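PDB 3IUV: uncharacterized TetR family protein from Streptomyces coelicolor A3, which is of unknown function but probably binds DNA at cis-regulatory sites as a TetR-family transcription factor. Local coordinates for residues A[29-33]-A[34-38]; A[155-158]-A[159-163]; A[164-168]-A[169-173]. All blocks are in the same frame, centred on the assembly; numbering follows the deposited sequence.

The three contacts follow one another along an all-helical chain. Contact 1 builds the start of helix 33-40 in the predicted helix-turn-helix of the TetR-type DNA-binding region. Contacts 2 and 3 both belong to the C-terminal TetR region: contact 2 lies at the C-terminal end of helix 142-161, and contact 3 opens the next helix, 168-178. These two are neighbours, with centres 11 Å apart, and they touch where I155 meets Y166 and A171. Contact 1 stands apart, its centre 28 Å from that of contact 2 and 37 Å from that of contact 3. Contacts 2 and 3 meet the second subunit through several residues, contact 1 only through A29, consistent with a C-terminal part that does much of the pairing while the N-terminal part handles DNA.

Contact 1 (A[29-33]-A[34-38]); sequences AGLSH and RTVAA
G30 meets T35 through its carbonyl oxygen, where the loop after helix 11-24 turns into helix 33-40, the first helix of the predicted helix-turn-helix. CG2 of T35 lies 3.5 Å from G30 O. At L31 the contact becomes apolar: its CD1 comes 3.8 Å from CG2 of V36, the two side chains meeting at a slant. Both are buried. L31 packs on A19, V22 and V23 of helix 11-24 and on L54 and M58 of helix 54-73, while V36 packs on A19 and L57 of the same two helices.

S32 is the N-cap. Its chi1 of 77° tucks OG between the backbone N and the carbonyl carbon, and from there it meets T35 OG1 at 2.9 Å in a hydrogen bond that either hydroxyl could donate. The carbonyl of S32 starts the helical ladder, taking the amide of V36 in a nearly straight bond (N-H...O 172°). A weak, bent bond from T35 N shares the same oxygen.

H33 turns its imidazole from the helix start toward L44, T47 and T48, and this packing joins helix 33-40 to helix 44-50. Its NE2 hydrogen-bonds F51 O, just beyond the end of that second helix. The backbone of H33 carries the ladder on: A37 N donates to H33 O at 2.8 Å.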
loop_
_atom_site.group_PDB
_atom_site.type_symbol
_atom_site.label_atom_id
_atom_site.label_comp_id
_atom_site.label_asym_id
_atom_site.label_seq_id
_atom_site.Cartn_x
_atom_site.Cartn_y
_atom_site.Cartn_z
ATOM N N ALA A 29 10.651 6.964 -10.623
ATOM C CA ALA A 29 11.748 7.875 -10.916
ATOM C C ALA A 29 12.493 7.552 -12.205
ATOM O O ALA A 29 13.347 8.326 -12.639
ATOM C CB ALA A 29 12.717 7.903 -9.750
ATOM N N GLY A 30 12.178 6.414 -12.814
ATOM C CA GLY A 30 12.876 5.991 -14.016
ATOM C C GLY A 30 12.108 6.244 -15.301
ATOM O O GLY A 30 12.528 5.825 -16.382
ATOM N N LEU A 31 10.985 6.945 -15.188
ATOM C CA LEU A 31 10.089 7.120 -16.324
ATOM C C LEU A 31 9.837 8.582 -16.682
ATOM O O LEU A 31 9.242 9.336 -15.913
ATOM C CB LEU A 31 8.773 6.373 -16.078
ATOM C CG LEU A 31 7.504 6.937 -16.711
ATOM C CD1 LEU A 31 6.653 5.829 -17.297
ATOM C CD2 LEU A 31 6.727 7.740 -15.689
ATOM N N SER A 32 10.301 8.966 -17.865
ATOM C CA SER A 32 10.115 10.315 -18.371
ATOM C C SER A 32 9.922 10.220 -19.866
ATOM O O SER A 32 10.337 9.239 -20.478
ATOM C CB SER A 32 11.351 11.153 -18.096
ATOM O OG SER A 32 12.373 10.814 -19.016
ATOM N N HIS A 33 9.308 11.241 -20.456
ATOM C CA HIS A 33 9.108 11.289 -21.907
ATOM C C HIS A 33 10.250 10.674 -22.678
ATOM O O HIS A 33 10.037 9.887 -23.598
ATOM C CB HIS A 33 8.941 12.725 -22.378
ATOM C CG HIS A 33 7.626 13.313 -22.003
ATOM N ND1 HIS A 33 7.472 14.156 -20.928
ATOM C CD2 HIS A 33 6.393 13.143 -22.537
ATOM C CE1 HIS A 33 6.198 14.499 -20.823
ATOM N NE2 HIS A 33 5.524 13.892 -21.784
ATOM N N ARG A 34 11.465 11.052 -22.301
ATOM C CA ARG A 34 12.632 10.620 -23.035
ATOM C C ARG A 34 12.880 9.121 -22.831
ATOM O O ARG A 34 13.296 8.431 -23.761
ATOM C CB ARG A 34 13.846 11.471 -22.648
ATOM C CG ARG A 34 14.923 11.519 -23.700
ATOM C CD ARG A 34 15.433 12.939 -23.911
ATOM N NE ARG A 34 16.338 13.016 -25.056
ATOM C CZ ARG A 34 16.555 14.118 -25.773
ATOM N NH1 ARG A 34 15.924 15.243 -25.467
ATOM N NH2 ARG A 34 17.400 14.098 -26.802
ATOM N N THR A 35 12.590 8.614 -21.632
ATOM C CA THR A 35 12.882 7.213 -21.301
ATOM C C THR A 35 11.789 6.294 -21.804
ATOM O O THR A 35 12.038 5.156 -22.206
ATOM C CB THR A 35 13.010 6.974 -19.791
ATOM O OG1 THR A 35 13.508 8.155 -19.150
ATOM C CG2 THR A 35 13.957 5.820 -19.543
ATOM N N VAL A 36 10.566 6.797 -21.745
ATOM C CA VAL A 36 9.441 6.150 -22.390
ATOM C C VAL A 36 9.606 6.152 -23.917
ATOM O O VAL A 36 9.267 5.181 -24.585
ATOM C CB VAL A 36 8.139 6.845 -22.003
ATOM C CG1 VAL A 36 6.959 5.930 -22.259
ATOM C CG2 VAL A 36 8.188 7.228 -20.535
ATOM N N ALA A 37 10.131 7.238 -24.475
ATOM C CA ALA A 37 10.369 7.277 -25.917
ATOM C C ALA A 37 11.369 6.191 -26.302
ATOM O O ALA A 37 11.128 5.387 -27.201
ATOM C CB ALA A 37 10.866 8.645 -26.348
ATOM N N ALA A 38 12.496 6.168 -25.604
ATOM C CA ALA A 38 13.475 5.106 -25.790
ATOM C C ALA A 38 12.808 3.735 -25.730
ATOM O O ALA A 38 12.853 2.983 -26.704
ATOM C CB ALA A 38 14.587 5.208 -24.744
#

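Contact 2 (A[155-158]-A[159-163]); sequences ICLQ and VLLTD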
loop_
_atom_site.group_PDB
_atom_site.type_symbol
_atom_site.label_atom_id
_atom_site.label_comp_id
_atom_site.label_asym_id
_atom_site.label_seq_id
_atom_site.Cartn_x
_atom_site.Cartn_y
_atom_site.Cartn_z
ATOM N N ILE A 155 -4.973 -7.873 1.965
ATOM C CA ILE A 155 -4.625 -9.175 1.400
ATOM C C ILE A 155 -3.660 -9.015 0.212
ATOM O O ILE A 155 -2.593 -9.611 0.199
ATOM C CB ILE A 155 -5.905 -9.989 1.010
ATOM C CG1 ILE A 155 -6.609 -10.508 2.272
ATOM C CG2 ILE A 155 -5.579 -11.144 0.038
ATOM C CD1 ILE A 155 -8.108 -10.928 2.093
ATOM N N CYS A 156 -4.010 -8.196 -0.773
ATOM C CA CYS A 156 -3.114 -8.027 -1.911
ATOM C C CYS A 156 -1.773 -7.519 -1.443
ATOM O O CYS A 156 -0.721 -8.050 -1.825
ATOM C CB CYS A 156 -3.684 -7.072 -2.946
ATOM S SG CYS A 156 -5.194 -7.685 -3.679
ATOM N N LEU A 157 -1.813 -6.490 -0.608
ATOM C CA LEU A 157 -0.586 -5.902 -0.106
ATOM C C LEU A 157 0.328 -7.009 0.401
ATOM O O LEU A 157 1.353 -7.289 -0.199
ATOM C CB LEU A 157 -0.888 -4.909 1.006
ATOM C CG LEU A 157 -0.381 -3.515 0.656
ATOM C CD1 LEU A 157 -0.087 -2.710 1.899
ATOM C CD2 LEU A 157 0.845 -3.620 -0.240
ATOM N N GLN A 158 -0.078 -7.652 1.491
ATOM C CA GLN A 158 0.631 -8.797 2.050
ATOM C C GLN A 158 1.258 -9.726 1.031
ATOM O O GLN A 158 2.413 -10.112 1.166
ATOM C CB GLN A 158 -0.303 -9.609 2.945
ATOM C CG GLN A 158 -0.627 -8.887 4.237
ATOM C CD GLN A 158 0.633 -8.468 5.001
ATOM O OE1 GLN A 158 0.795 -7.301 5.378
ATOM N NE2 GLN A 158 1.530 -9.420 5.221
ATOM N N VAL A 159 0.490 -10.104 0.020
ATOM C CA VAL A 159 0.984 -11.058 -0.962
ATOM C C VAL A 159 2.222 -10.535 -1.735
ATOM O O VAL A 159 3.037 -11.309 -2.227
ATOM C CB VAL A 159 -0.138 -11.497 -1.923
ATOM C CG1 VAL A 159 0.443 -12.184 -3.148
ATOM C CG2 VAL A 159 -1.122 -12.411 -1.203
ATOM N N LEU A 160 2.379 -9.221 -1.810
ATOM C CA LEU A 160 3.491 -8.654 -2.552
ATOM C C LEU A 160 4.634 -8.279 -1.625
ATOM O O LEU A 160 5.811 -8.544 -1.915
ATOM C CB LEU A 160 3.023 -7.438 -3.351
ATOM C CG LEU A 160 1.855 -7.738 -4.299
ATOM C CD1 LEU A 160 1.226 -6.451 -4.850
ATOM C CD2 LEU A 160 2.282 -8.679 -5.431
ATOM N N LEU A 161 4.272 -7.660 -0.508
ATOM C CA LEU A 161 5.246 -7.229 0.484
ATOM C C LEU A 161 5.937 -8.438 1.125
ATOM O O LEU A 161 7.138 -8.400 1.403
ATOM C CB LEU A 161 4.586 -6.321 1.538
ATOM C CG LEU A 161 4.072 -4.938 1.085
ATOM C CD1 LEU A 161 3.477 -4.153 2.255
ATOM C CD2 LEU A 161 5.160 -4.110 0.400
ATOM N N THR A 162 5.175 -9.510 1.338
ATOM C CA THR A 162 5.714 -10.764 1.883
ATOM C C THR A 162 6.151 -11.723 0.774
ATOM O O THR A 162 6.736 -12.774 1.037
ATOM C CB THR A 162 4.709 -11.479 2.837
ATOM O OG1 THR A 162 3.502 -11.815 2.134
ATOM C CG2 THR A 162 4.370 -10.593 4.032
ATOM N N ASP A 163 5.844 -11.343 -0.462
ATOM C CA ASP A 163 6.144 -12.141 -1.652
ATOM C C ASP A 163 5.636 -13.590 -1.606
ATOM O O ASP A 163 6.076 -14.432 -2.389
ATOM C CB ASP A 163 7.641 -12.112 -1.968
ATOM C CG ASP A 163 7.914 -12.170 -3.459
ATOM O OD1 ASP A 163 7.754 -11.131 -4.132
ATOM O OD2 ASP A 163 8.276 -13.254 -3.961
#
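L157 and L161, one helical turn apart, slant across each other so that their branched ends meet. CD1 of L161 lies 3.7 Å from CD2 of L157 and 3.9 Å from CD1 of L157, which places it beside both methyls of the fork. Putting an alanine at L161 would probably leave the two methyls of L157 without this apolar neighbour and open a gap beside Y112 of the second subunit.

A second pair, Q158 and T162, also meets at a slant. The glutamine chain bends at chi2 (-54°) and brings its amide NE2 to within 3.3 Å of the T162 methyl CG2. V159 stays close to the backbone: with CG2 anti to its carbonyl carbon, that methyl lies 3.5 Å from I155 O, which also accepts the V159 amide.

On the backbone, L157 O accepts two amides from opposite faces of its carbonyl plane: L161 N in a nearly straight bond (173°) and L160 N from above the plane at 2.7 Å. The second is an i to i+3 bond. D163 is the first residue to leave helical phi/psi, with a positive phi.

The C-terminal part of helix 142-161 rests on two helices of its own chain, L160 and C156 touching Y109 of helix 103-117 and I155 reaching L94 of helix 86-98. L157, which also touches Y109, packs with Q158 on D153 of the second subunit, and L161 on its Y112.

Contact 3 (A[164-168]-A[169-173]); sequences TPYDE and EYARE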
loop_
_atom_site.group_PDB
_atom_site.type_symbol
_atom_site.label_atom_id
_atom_site.label_comp_id
_atom_site.label_asym_id
_atom_site.label_seq_id
_atom_site.Cartn_x
_atom_site.Cartn_y
_atom_site.Cartn_z
ATOM N N THR A 164 4.700 -13.862 -0.699
ATOM C CA THR A 164 4.096 -15.183 -0.549
ATOM C C THR A 164 3.132 -15.469 -1.710
ATOM O O THR A 164 2.783 -14.556 -2.454
ATOM C CB THR A 164 3.344 -15.260 0.795
ATOM O OG1 THR A 164 2.847 -16.586 1.005
ATOM C CG2 THR A 164 2.180 -14.273 0.820
ATOM N N PRO A 165 2.725 -16.740 -1.902
ATOM C CA PRO A 165 1.610 -16.943 -2.840
ATOM C C PRO A 165 0.256 -16.754 -2.161
ATOM O O PRO A 165 0.093 -17.021 -0.964
ATOM C CB PRO A 165 1.781 -18.390 -3.300
ATOM C CG PRO A 165 2.519 -19.056 -2.193
ATOM C CD PRO A 165 3.371 -18.008 -1.519
ATOM N N TYR A 166 -0.700 -16.272 -2.948
ATOM C CA TYR A 166 -2.060 -16.017 -2.507
ATOM C C TYR A 166 -2.738 -17.281 -2.014
ATOM O O TYR A 166 -2.720 -18.324 -2.674
ATOM C CB TYR A 166 -2.851 -15.441 -3.670
ATOM C CG TYR A 166 -4.322 -15.219 -3.432
ATOM C CD1 TYR A 166 -4.765 -14.360 -2.438
ATOM C CD2 TYR A 166 -5.270 -15.820 -4.246
ATOM C CE1 TYR A 166 -6.108 -14.130 -2.244
ATOM C CE2 TYR A 166 -6.615 -15.604 -4.053
ATOM C CZ TYR A 166 -7.028 -14.754 -3.060
ATOM O OH TYR A 166 -8.373 -14.537 -2.872
ATOM N N ASP A 167 -3.336 -17.180 -0.841
ATOM C CA ASP A 167 -4.036 -18.303 -0.271
ATOM C C ASP A 167 -5.523 -18.003 -0.454
ATOM O O ASP A 167 -6.073 -17.117 0.196
ATOM C CB ASP A 167 -3.631 -18.450 1.193
ATOM C CG ASP A 167 -4.059 -19.765 1.787
ATOM O OD1 ASP A 167 -4.941 -20.429 1.205
ATOM O OD2 ASP A 167 -3.515 -20.124 2.852
ATOM N N GLU A 168 -6.157 -18.715 -1.378
ATOM C CA GLU A 168 -7.521 -18.387 -1.796
ATOM C C GLU A 168 -8.551 -18.859 -0.772
ATOM O O GLU A 168 -9.589 -18.217 -0.571
ATOM C CB GLU A 168 -7.819 -18.979 -3.182
ATOM C CG GLU A 168 -9.168 -18.570 -3.803
ATOM C CD GLU A 168 -9.225 -18.773 -5.325
ATOM O OE1 GLU A 168 -10.307 -18.575 -5.916
ATOM O OE2 GLU A 168 -8.189 -19.124 -5.935
ATOM N N GLU A 169 -8.253 -19.984 -0.129
ATOM C CA GLU A 169 -9.109 -20.517 0.921
ATOM C C GLU A 169 -9.129 -19.489 2.036
ATOM O O GLU A 169 -10.169 -19.201 2.651
ATOM C CB GLU A 169 -8.542 -21.840 1.447
ATOM C CG GLU A 169 -8.038 -22.810 0.372
ATOM C CD GLU A 169 -7.184 -23.947 0.942
ATOM O OE1 GLU A 169 -6.158 -24.288 0.306
ATOM O OE2 GLU A 169 -7.531 -24.494 2.018
ATOM N N TYR A 170 -7.946 -18.932 2.265
ATOM C CA TYR A 170 -7.698 -17.936 3.288
ATOM C C TYR A 170 -8.527 -16.682 3.052
ATOM O O TYR A 170 -9.222 -16.198 3.957
ATOM C CB TYR A 170 -6.197 -17.597 3.321
ATOM C CG TYR A 170 -5.846 -16.358 4.122
ATOM C CD1 TYR A 170 -5.437 -15.178 3.489
ATOM C CD2 TYR A 170 -5.931 -16.366 5.513
ATOM C CE1 TYR A 170 -5.116 -14.048 4.230
ATOM C CE2 TYR A 170 -5.622 -15.239 6.259
ATOM C CZ TYR A 170 -5.208 -14.083 5.623
ATOM O OH TYR A 170 -4.895 -12.970 6.390
ATOM N N ALA A 171 -8.453 -16.142 1.844
ATOM C CA ALA A 171 -9.146 -14.893 1.586
ATOM C C ALA A 171 -10.635 -15.166 1.756
ATOM O O ALA A 171 -11.350 -14.404 2.412
ATOM C CB ALA A 171 -8.813 -14.373 0.195
ATOM N N ARG A 172 -11.074 -16.296 1.204
ATOM C CA ARG A 172 -12.471 -16.687 1.270
ATOM C C ARG A 172 -12.955 -16.649 2.702
ATOM O O ARG A 172 -13.954 -16.009 3.021
ATOM C CB ARG A 172 -12.660 -18.089 0.697
ATOM C CG ARG A 172 -13.747 -18.157 -0.352
ATOM C CD ARG A 172 -14.775 -19.198 -0.003
ATOM N NE ARG A 172 -15.240 -19.025 1.367
ATOM C CZ ARG A 172 -15.867 -19.965 2.064
ATOM N NH1 ARG A 172 -16.107 -21.153 1.517
ATOM N NH2 ARG A 172 -16.245 -19.720 3.310
ATOM N N GLU A 173 -12.228 -17.344 3.563
ATOM C CA GLU A 173 -12.501 -17.311 4.988
ATOM C C GLU A 173 -12.582 -15.881 5.564
ATOM O O GLU A 173 -13.516 -15.549 6.288
ATOM C CB GLU A 173 -11.441 -18.118 5.729
ATOM C CG GLU A 173 -11.580 -18.102 7.242
ATOM C CD GLU A 173 -12.828 -18.792 7.716
ATOM O OE1 GLU A 173 -13.401 -18.360 8.744
ATOM O OE2 GLU A 173 -13.246 -19.761 7.048
#
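Y166 and A171 meet across the N-terminal end of helix 168-178, whose N-cap is D167, in the C-terminal TetR region. The tyrosine side chain stands with CG opposite the backbone N (chi1 175°), which brings the phenol end of the ring beside the alanine methyl in an oblique approach. CE1 of Y166 is 3.7 Å from A171 CB. The hydroxyl has its own partner, A91 O of helix 86-98, while the ring also packs on L94, L98 and I155.

D167 and Y170 cross at about a right angle. The aspartate carries CG away from its backbone N (chi1 -167°), and this places the carboxylate carbon CG of D167 3.4 Å from Y170 CB. The carboxylate and the phenol ring are turned 38° against each other, and the backbone carbonyl oxygen of D167 sits at the edge of that ring, in its plane. Beyond, Y170 forms a cation-pi contact with R146 of the second subunit, which also makes a weak, long ion pair with D167 OD2. That arginine may offset the nearby like charge of E169, whose OE1 is 4.1 Å from D167 OD1. CB of E169 lies 3.9 Å from the same D167 OD1.

Two backbone bonds start the helix: A171 N to D167 O, and R172 N to E168 O, the latter 3.0 Å long.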